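Local atomic coordinates of alanine racemase (Corynebacterium glutamicum, PDB entry 2DY3), a protein that belongs to the alanine racemase family and carries pyridoxal-5'-phosphate in a fold that joins a TIM-barrel-type domain to a mainly beta C-terminal domain. Residues Ala12-Leu20 with Arg214-Leu222; Asn36-Lys44 with Val349-Tyr360. All coordinates share one frame; numbering follows the deposited sequence.

Contact 1: Ala12-Leu20 with Arg214-Leu222. With PLP (pyridoxal-5'-phosphate), chain F.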
# COMPACT_ATOMS: atom_id res chain seq x y z
N ALA B 12 23.57 -4.02 -2.42
CA ALA B 12 23.55 -3.14 -1.25
C ALA B 12 23.09 -3.95 -0.05
O ALA B 12 23.60 -3.78 1.06
CB ALA B 12 22.60 -1.97 -1.49
N ILE B 13 22.12 -4.84 -0.28
CA ILE B 13 21.59 -5.69 0.79
C ILE B 13 22.66 -6.67 1.28
O ILE B 13 22.82 -6.88 2.49
CB ILE B 13 20.34 -6.47 0.31
CG1 ILE B 13 19.18 -5.49 0.11
CG2 ILE B 13 19.96 -7.55 1.32
CD1 ILE B 13 17.89 -6.12 -0.34
N ALA B 14 23.39 -7.27 0.35
CA ALA B 14 24.45 -8.20 0.72
C ALA B 14 25.48 -7.44 1.56
O ALA B 14 25.92 -7.92 2.60
CB ALA B 14 25.09 -8.78 -0.52
N HIS B 15 25.84 -6.25 1.08
CA HIS B 15 26.81 -5.41 1.79
C HIS B 15 26.33 -5.16 3.21
O HIS B 15 27.07 -5.38 4.17
CB HIS B 15 26.95 -4.07 1.06
CG HIS B 15 27.69 -3.04 1.85
ND1 HIS B 15 29.06 -3.04 1.99
CD2 HIS B 15 27.24 -1.99 2.59
CE1 HIS B 15 29.42 -2.04 2.77
NE2 HIS B 15 28.34 -1.39 3.15
N ASN B 16 25.09 -4.69 3.33
CA ASN B 16 24.49 -4.41 4.63
C ASN B 16 24.53 -5.65 5.50
O ASN B 16 24.81 -5.57 6.71
CB ASN B 16 23.04 -3.95 4.44
CG ASN B 16 22.93 -2.63 3.71
OD1 ASN B 16 21.89 -2.31 3.13
ND2 ASN B 16 24.00 -1.85 3.74
N THR B 17 24.26 -6.81 4.90
CA THR B 17 24.27 -8.07 5.63
C THR B 17 25.67 -8.35 6.19
O THR B 17 25.81 -8.76 7.34
CB THR B 17 23.83 -9.24 4.75
OG1 THR B 17 22.48 -9.02 4.31
CG2 THR B 17 23.89 -10.55 5.52
N ARG B 18 26.69 -8.13 5.36
CA ARG B 18 28.08 -8.35 5.78
C ARG B 18 28.46 -7.39 6.91
O ARG B 18 29.11 -7.79 7.88
CB ARG B 18 29.03 -8.15 4.60
CG ARG B 18 28.95 -9.24 3.53
CD ARG B 18 29.82 -8.91 2.32
NE ARG B 18 31.22 -8.70 2.67
CZ ARG B 18 32.18 -8.39 1.80
NH1 ARG B 18 31.89 -8.26 0.51
NH2 ARG B 18 33.43 -8.22 2.21
N VAL B 19 28.06 -6.13 6.78
CA VAL B 19 28.37 -5.13 7.80
C VAL B 19 27.69 -5.46 9.13
O VAL B 19 28.23 -5.19 10.21
CB VAL B 19 27.92 -3.72 7.36
CG1 VAL B 19 28.00 -2.76 8.53
CG2 VAL B 19 28.79 -3.24 6.22
N LEU B 20 26.49 -6.02 9.06
CA LEU B 20 25.77 -6.37 10.28
C LEU B 20 26.36 -7.64 10.89
O LEU B 20 26.43 -7.78 12.11
CB LEU B 20 24.28 -6.57 9.99
CG LEU B 20 23.51 -5.33 9.53
CD1 LEU B 20 22.06 -5.68 9.31
CD2 LEU B 20 23.64 -4.22 10.56
N ARG B 214 18.31 -9.04 16.40
CA ARG B 214 17.37 -9.11 15.29
C ARG B 214 17.05 -7.78 14.64
O ARG B 214 15.97 -7.22 14.84
CB ARG B 214 16.07 -9.79 15.72
CG ARG B 214 15.39 -9.19 16.93
CD ARG B 214 13.96 -9.70 17.06
NE ARG B 214 13.32 -9.28 18.31
CZ ARG B 214 13.33 -8.04 18.79
NH1 ARG B 214 13.95 -7.06 18.14
NH2 ARG B 214 12.69 -7.76 19.91
N PRO B 215 17.99 -7.26 13.85
CA PRO B 215 17.75 -5.99 13.19
C PRO B 215 17.00 -6.18 11.88
O PRO B 215 17.13 -7.22 11.22
CB PRO B 215 19.15 -5.44 12.98
CG PRO B 215 19.95 -6.68 12.72
CD PRO B 215 19.39 -7.69 13.71
N GLY B 216 16.20 -5.19 11.52
CA GLY B 216 15.47 -5.25 10.27
C GLY B 216 15.94 -4.10 9.39
O GLY B 216 16.66 -4.29 8.41
N LEU B 217 15.51 -2.90 9.78
CA LEU B 217 15.81 -1.66 9.09
C LEU B 217 17.23 -1.55 8.50
O LEU B 217 17.40 -1.18 7.35
CB LEU B 217 15.54 -0.49 10.05
CG LEU B 217 15.33 0.94 9.55
CD1 LEU B 217 16.65 1.49 9.16
CD2 LEU B 217 14.34 1.00 8.40
N ALA B 218 18.25 -1.87 9.30
CA ALA B 218 19.63 -1.78 8.84
C ALA B 218 19.98 -2.62 7.61
O ALA B 218 20.86 -2.24 6.83
CB ALA B 218 20.59 -2.12 10.00
N PHE B 219 19.32 -3.76 7.42
CA PHE B 219 19.60 -4.61 6.26
C PHE B 219 19.26 -3.90 4.96
O PHE B 219 19.84 -4.19 3.90
CB PHE B 219 18.80 -5.92 6.33
CG PHE B 219 19.37 -6.94 7.28
CD1 PHE B 219 18.99 -6.95 8.62
CD2 PHE B 219 20.28 -7.89 6.84
CE1 PHE B 219 19.52 -7.88 9.49
CE2 PHE B 219 20.80 -8.82 7.71
CZ PHE B 219 20.43 -8.82 9.04
N TYR B 220 18.33 -2.96 5.04
CA TYR B 220 17.88 -2.22 3.87
C TYR B 220 18.68 -0.93 3.69
O TYR B 220 18.36 -0.10 2.84
CB TYR B 220 16.38 -1.93 4.02
CG TYR B 220 15.62 -3.20 4.36
CD1 TYR B 220 15.51 -4.23 3.44
CD2 TYR B 220 15.09 -3.39 5.63
CE1 TYR B 220 14.91 -5.43 3.77
CE2 TYR B 220 14.48 -4.59 5.97
CZ TYR B 220 14.40 -5.60 5.04
OH TYR B 220 13.80 -6.80 5.37
N GLY B 221 19.71 -0.77 4.51
CA GLY B 221 20.59 0.39 4.42
C GLY B 221 20.12 1.70 5.00
O GLY B 221 20.63 2.76 4.61
N LEU B 222 19.19 1.66 5.95
CA LEU B 222 18.69 2.89 6.55
C LEU B 222 19.13 3.00 8.01
O LEU B 222 19.16 2.01 8.73
CB LEU B 222 17.16 2.94 6.45
CG LEU B 222 16.55 2.75 5.06
CD1 LEU B 222 15.03 2.61 5.18
CD2 LEU B 222 16.91 3.93 4.16
N1 PLP F . 11.75 -7.42 16.28
C2 PLP F . 10.36 -7.37 16.25
C2A PLP F . 9.56 -8.16 17.27
C3 PLP F . 9.73 -6.56 15.27
O3 PLP F . 8.35 -6.49 15.22
C4 PLP F . 10.53 -5.83 14.34
C4A PLP F . 9.90 -4.90 13.27
C5 PLP F . 11.96 -5.91 14.43
C6 PLP F . 12.55 -6.71 15.40
C5A PLP F . 12.87 -5.16 13.51
O4P PLP F . 13.10 -3.84 13.99
P PLP F . 14.03 -2.72 13.28
O1P PLP F . 13.58 -2.54 11.90
O2P PLP F . 13.77 -1.55 14.12
O3P PLP F . 15.39 -3.28 13.38
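The Phe219 ring meets the helix with one face and part of its rim. Leu20 CD1 sits almost centrally over that face, 3.3 Å from the centroid of the Phe219 ring and 10° off its normal, a CH-pi contact. In the ring plane, Thr17 OG1 lies 3.5 Å from Phe219 CD2, and the 214-222 loop's own Pro215 C and Gly216 O line other parts of the edge. Leu20 also packs beside the ring: its CD2 is 3.7 Å from Ala218 CB, and its CD1 reaches Pro215 CG. The Thr17 hydroxyl is held by a bond from OG1 to Ile13 O (2.8 Å), made possible because OG1 is anti to the carbonyl carbon (chi1 -62°). Helix 42-50 adds Ile49 against Phe219, and strand 28-32 adds Leu29 and Ala31. On the loop's ligand side, Gly216 N donates to PLP O3P (2.8 Å) and Leu217 N to PLP O1P (2.9 Å), both fairly straight, while PLP lies over a face of the Arg214 guanidinium. The chemistry is thus divided: apolar packing seats the 3-10 turn on helix 10-24 of the barrel-type domain, and the backbone N-H groups at its start, of Gly216 and Leu217, face the phosphate.

Contact 2: Asn36-Lys44 with Val349-Tyr360; sequences NAYNHGVEK and VCRPTGRTVRAY. With PLP (pyridoxal-5'-phosphate), chain F.
Arg358 and Tyr360, from strand 357-360, reach the 36-44 segment in quite different ways, the first through its guanidinium and the second through a ring face. The Arg358 chain leaves with CG anti to the backbone N (chi1 -171°) and bends at chi3, which brings the guanidinium side-on to the backbone carbonyl of Asn39. NE and NH2 both donate to that one oxygen, at 3.3 Å for Arg358 NE to Asn39 O and 3.1 Å for Arg358 NH2 to Asn39 O. Both nitrogens come from the same face of the carbonyl plane, well above it, and the N-H angles of 138° and 142° show that neither bond is straight. A water donates to Asn39 O as well (2.7 Å) and accepts a weak bond from Arg358 NE. Gly41 N lies over a face of the guanidinium, towards its rim; the amide of Asn36 stands perpendicular to the guanidinium plane.

Lys44 crosses Tyr360 at about a right angle. Its CG lies over the ring, 3.5 Å from the Tyr360 centroid, in a CH-pi contact displaced towards the rim, while His40 O approaches the ring edge. Gly41 CA is 3.7 Å from Tyr360 OH and also lies close to Arg358 CD. Nearer the cofactor, His40 CE1 packs obliquely on Val349 CB (4.0 Å), and His40 ND1 donates to Tyr38 O. Tyr38 OH in turn donates to PLP O1P (2.7 Å).

Strand 357-360 pairs with strand 4-8, and Met304 of the second subunit packs on Tyr38. The arginine's paired donors and the water together satisfy Asn39 O at the turn between helices 34-38 and 42-50, so a C-terminal strand holds the turn that follows a phosphate-binding tyrosine.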
# COMPACT_ATOMS: atom_id res chain seq x y z
N ASN B 36 7.10 -8.30 3.71
CA ASN B 36 7.74 -8.54 2.42
C ASN B 36 9.10 -7.86 2.36
O ASN B 36 9.41 -7.13 1.42
CB ASN B 36 6.84 -8.04 1.28
CG ASN B 36 7.33 -8.49 -0.08
OD1 ASN B 36 8.07 -9.46 -0.20
ND2 ASN B 36 6.91 -7.79 -1.12
N ALA B 37 9.90 -8.10 3.39
CA ALA B 37 11.23 -7.53 3.47
C ALA B 37 11.14 -6.01 3.44
O ALA B 37 11.84 -5.35 2.67
CB ALA B 37 12.10 -8.04 2.32
N TYR B 38 10.27 -5.46 4.29
CA TYR B 38 10.07 -4.02 4.37
C TYR B 38 9.78 -3.45 2.99
O TYR B 38 10.32 -2.41 2.61
CB TYR B 38 11.30 -3.34 4.98
CG TYR B 38 11.43 -3.54 6.47
CD1 TYR B 38 11.10 -4.76 7.06
CD2 TYR B 38 11.90 -2.52 7.29
CE1 TYR B 38 11.22 -4.95 8.42
CE2 TYR B 38 12.02 -2.71 8.66
CZ TYR B 38 11.67 -3.92 9.21
OH TYR B 38 11.77 -4.11 10.58
N ASN B 39 8.93 -4.15 2.25
CA ASN B 39 8.51 -3.74 0.91
C ASN B 39 9.60 -3.89 -0.16
O ASN B 39 9.42 -3.44 -1.29
CB ASN B 39 8.02 -2.29 0.94
CG ASN B 39 7.13 -1.94 -0.24
OD1 ASN B 39 6.99 -0.77 -0.60
ND2 ASN B 39 6.50 -2.94 -0.83
N HIS B 40 10.73 -4.50 0.19
CA HIS B 40 11.82 -4.67 -0.79
C HIS B 40 11.73 -5.96 -1.62
O HIS B 40 12.54 -6.17 -2.52
CB HIS B 40 13.19 -4.63 -0.09
CG HIS B 40 13.59 -3.27 0.40
ND1 HIS B 40 12.95 -2.63 1.43
CD2 HIS B 40 14.58 -2.44 -0.01
CE1 HIS B 40 13.53 -1.46 1.65
NE2 HIS B 40 14.52 -1.32 0.79
N GLY B 41 10.76 -6.82 -1.31
CA GLY B 41 10.62 -8.06 -2.05
C GLY B 41 11.37 -9.20 -1.38
O GLY B 41 12.51 -9.51 -1.74
N VAL B 42 10.73 -9.83 -0.40
CA VAL B 42 11.34 -10.92 0.36
C VAL B 42 11.75 -12.11 -0.49
O VAL B 42 12.70 -12.83 -0.14
CB VAL B 42 10.38 -11.40 1.49
CG1 VAL B 42 9.18 -12.15 0.89
CG2 VAL B 42 11.14 -12.25 2.48
N GLU B 43 11.06 -12.33 -1.60
CA GLU B 43 11.36 -13.45 -2.47
C GLU B 43 12.78 -13.36 -3.02
O GLU B 43 13.41 -14.38 -3.30
CB GLU B 43 10.34 -13.52 -3.61
CG GLU B 43 10.59 -14.66 -4.58
CD GLU B 43 9.33 -15.08 -5.33
OE1 GLU B 43 9.46 -15.91 -6.26
OE2 GLU B 43 8.23 -14.60 -4.98
N LYS B 44 13.28 -12.14 -3.17
CA LYS B 44 14.63 -11.91 -3.67
C LYS B 44 15.59 -11.52 -2.55
O LYS B 44 16.74 -11.94 -2.53
CB LYS B 44 14.62 -10.80 -4.73
CG LYS B 44 13.98 -11.20 -6.04
CD LYS B 44 14.77 -12.32 -6.72
CE LYS B 44 14.09 -12.76 -8.00
NZ LYS B 44 12.68 -13.18 -7.75
N VAL B 349 9.67 3.59 3.08
CA VAL B 349 10.02 2.45 2.23
C VAL B 349 8.84 1.49 2.05
O VAL B 349 8.78 0.74 1.08
CB VAL B 349 11.23 1.66 2.77
CG1 VAL B 349 12.46 2.57 2.79
CG2 VAL B 349 10.93 1.09 4.15
N CYS B 350 7.89 1.54 2.99
CA CYS B 350 6.70 0.69 2.92
C CYS B 350 5.61 1.32 2.07
O CYS B 350 4.62 0.66 1.74
CB CYS B 350 6.13 0.43 4.32
SG CYS B 350 7.00 -0.82 5.30
N ARG B 351 5.77 2.59 1.70
CA ARG B 351 4.75 3.29 0.92
C ARG B 351 4.52 2.91 -0.54
O ARG B 351 3.37 2.77 -0.96
CB ARG B 351 4.98 4.80 1.01
CG ARG B 351 4.68 5.40 2.38
CD ARG B 351 3.20 5.28 2.75
NE ARG B 351 2.73 3.90 2.76
CZ ARG B 351 3.18 2.96 3.59
NH1 ARG B 351 4.10 3.25 4.50
NH2 ARG B 351 2.71 1.72 3.50
N PRO B 352 5.60 2.75 -1.33
CA PRO B 352 5.47 2.39 -2.76
C PRO B 352 4.58 1.17 -2.99
O PRO B 352 4.93 0.06 -2.60
CB PRO B 352 6.92 2.16 -3.19
CG PRO B 352 7.66 3.16 -2.35
CD PRO B 352 7.02 2.93 -0.98
N THR B 353 3.44 1.39 -3.63
CA THR B 353 2.47 0.33 -3.88
C THR B 353 1.68 0.57 -5.18
O THR B 353 2.12 1.31 -6.05
CB THR B 353 1.51 0.22 -2.66
OG1 THR B 353 0.70 -0.96 -2.76
CG2 THR B 353 0.61 1.45 -2.57
N GLY B 354 0.52 -0.06 -5.30
CA GLY B 354 -0.32 0.12 -6.48
C GLY B 354 0.31 -0.26 -7.81
O GLY B 354 0.67 -1.42 -8.02
N ARG B 355 0.44 0.70 -8.71
CA ARG B 355 1.02 0.44 -10.03
C ARG B 355 2.54 0.30 -9.98
O ARG B 355 3.16 -0.13 -10.96
CB ARG B 355 0.63 1.55 -11.01
CG ARG B 355 -0.77 1.39 -11.65
CD ARG B 355 -1.90 1.46 -10.64
NE ARG B 355 -2.03 2.78 -10.02
CZ ARG B 355 -2.84 3.74 -10.45
NH1 ARG B 355 -3.61 3.54 -11.52
NH2 ARG B 355 -2.89 4.90 -9.80
N THR B 356 3.14 0.65 -8.85
CA THR B 356 4.59 0.56 -8.69
C THR B 356 5.08 -0.86 -8.94
O THR B 356 4.61 -1.81 -8.31
CB THR B 356 5.03 0.95 -7.27
OG1 THR B 356 4.51 0.00 -6.33
CG2 THR B 356 4.53 2.32 -6.91
N VAL B 357 6.04 -1.01 -9.85
CA VAL B 357 6.60 -2.32 -10.15
C VAL B 357 7.97 -2.44 -9.51
O VAL B 357 8.76 -1.49 -9.53
CB VAL B 357 6.71 -2.56 -11.66
CG1 VAL B 357 7.35 -3.91 -11.93
CG2 VAL B 357 5.34 -2.48 -12.30
N ARG B 358 8.27 -3.60 -8.95
CA ARG B 358 9.54 -3.82 -8.29
C ARG B 358 10.60 -4.37 -9.25
O ARG B 358 10.39 -5.40 -9.90
CB ARG B 358 9.33 -4.78 -7.11
CG ARG B 358 10.50 -4.95 -6.18
CD ARG B 358 10.14 -5.84 -4.99
NE ARG B 358 9.23 -5.20 -4.04
CZ ARG B 358 7.99 -5.63 -3.78
NH1 ARG B 358 7.50 -6.69 -4.39
NH2 ARG B 358 7.24 -4.99 -2.89
N ALA B 359 11.72 -3.66 -9.35
CA ALA B 359 12.83 -4.08 -10.22
C ALA B 359 14.09 -4.26 -9.38
O ALA B 359 14.42 -3.42 -8.53
CB ALA B 359 13.06 -3.06 -11.31
N TYR B 360 14.82 -5.34 -9.64
CA TYR B 360 16.02 -5.63 -8.87
C TYR B 360 17.32 -5.14 -9.50
O TYR B 360 17.65 -5.48 -10.63
CB TYR B 360 16.07 -7.13 -8.60
CG TYR B 360 14.88 -7.58 -7.78
CD1 TYR B 360 14.81 -7.32 -6.42
CD2 TYR B 360 13.78 -8.18 -8.39
CE1 TYR B 360 13.70 -7.64 -5.68
CE2 TYR B 360 12.65 -8.50 -7.66
CZ TYR B 360 12.61 -8.23 -6.30
OH TYR B 360 11.49 -8.54 -5.57
N1 PLP F . 11.75 -7.42 16.28
C2 PLP F . 10.36 -7.37 16.25
C2A PLP F . 9.56 -8.16 17.27
C3 PLP F . 9.73 -6.56 15.27
O3 PLP F . 8.35 -6.49 15.22
C4 PLP F . 10.53 -5.83 14.34
C4A PLP F . 9.90 -4.90 13.27
C5 PLP F . 11.96 -5.91 14.43
C6 PLP F . 12.55 -6.71 15.40
C5A PLP F . 12.87 -5.16 13.51
O4P PLP F . 13.10 -3.84 13.99
P PLP F . 14.03 -2.72 13.28
O1P PLP F . 13.58 -2.54 11.90
O2P PLP F . 13.77 -1.55 14.12
O3P PLP F . 15.39 -3.28 13.38
O HOH W 1 9.02 -2.13 -3.58

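Contacts 1 and 2 have centres 16 Å apart, and their segments alternate along the chain, yet they touch directly. Tyr220 of contact 1 is the main bridge: its ring stacks with Tyr38 and His40 of contact 2, with Tyr220 CE2 3.3 Å from Tyr38 CG, and its hydroxyl bonds to Val32 O. A second junction is apolar, where Leu222 CD1 lies 3.5 Å from Val349 CG1. Both contacts also converge on the phosphate of PLP, each supplying a donor to the same oxygen, O1P, while Ser199 N and Tyr346 OH add further bonds to the cofactor. The phosphate site therefore draws on both contacts.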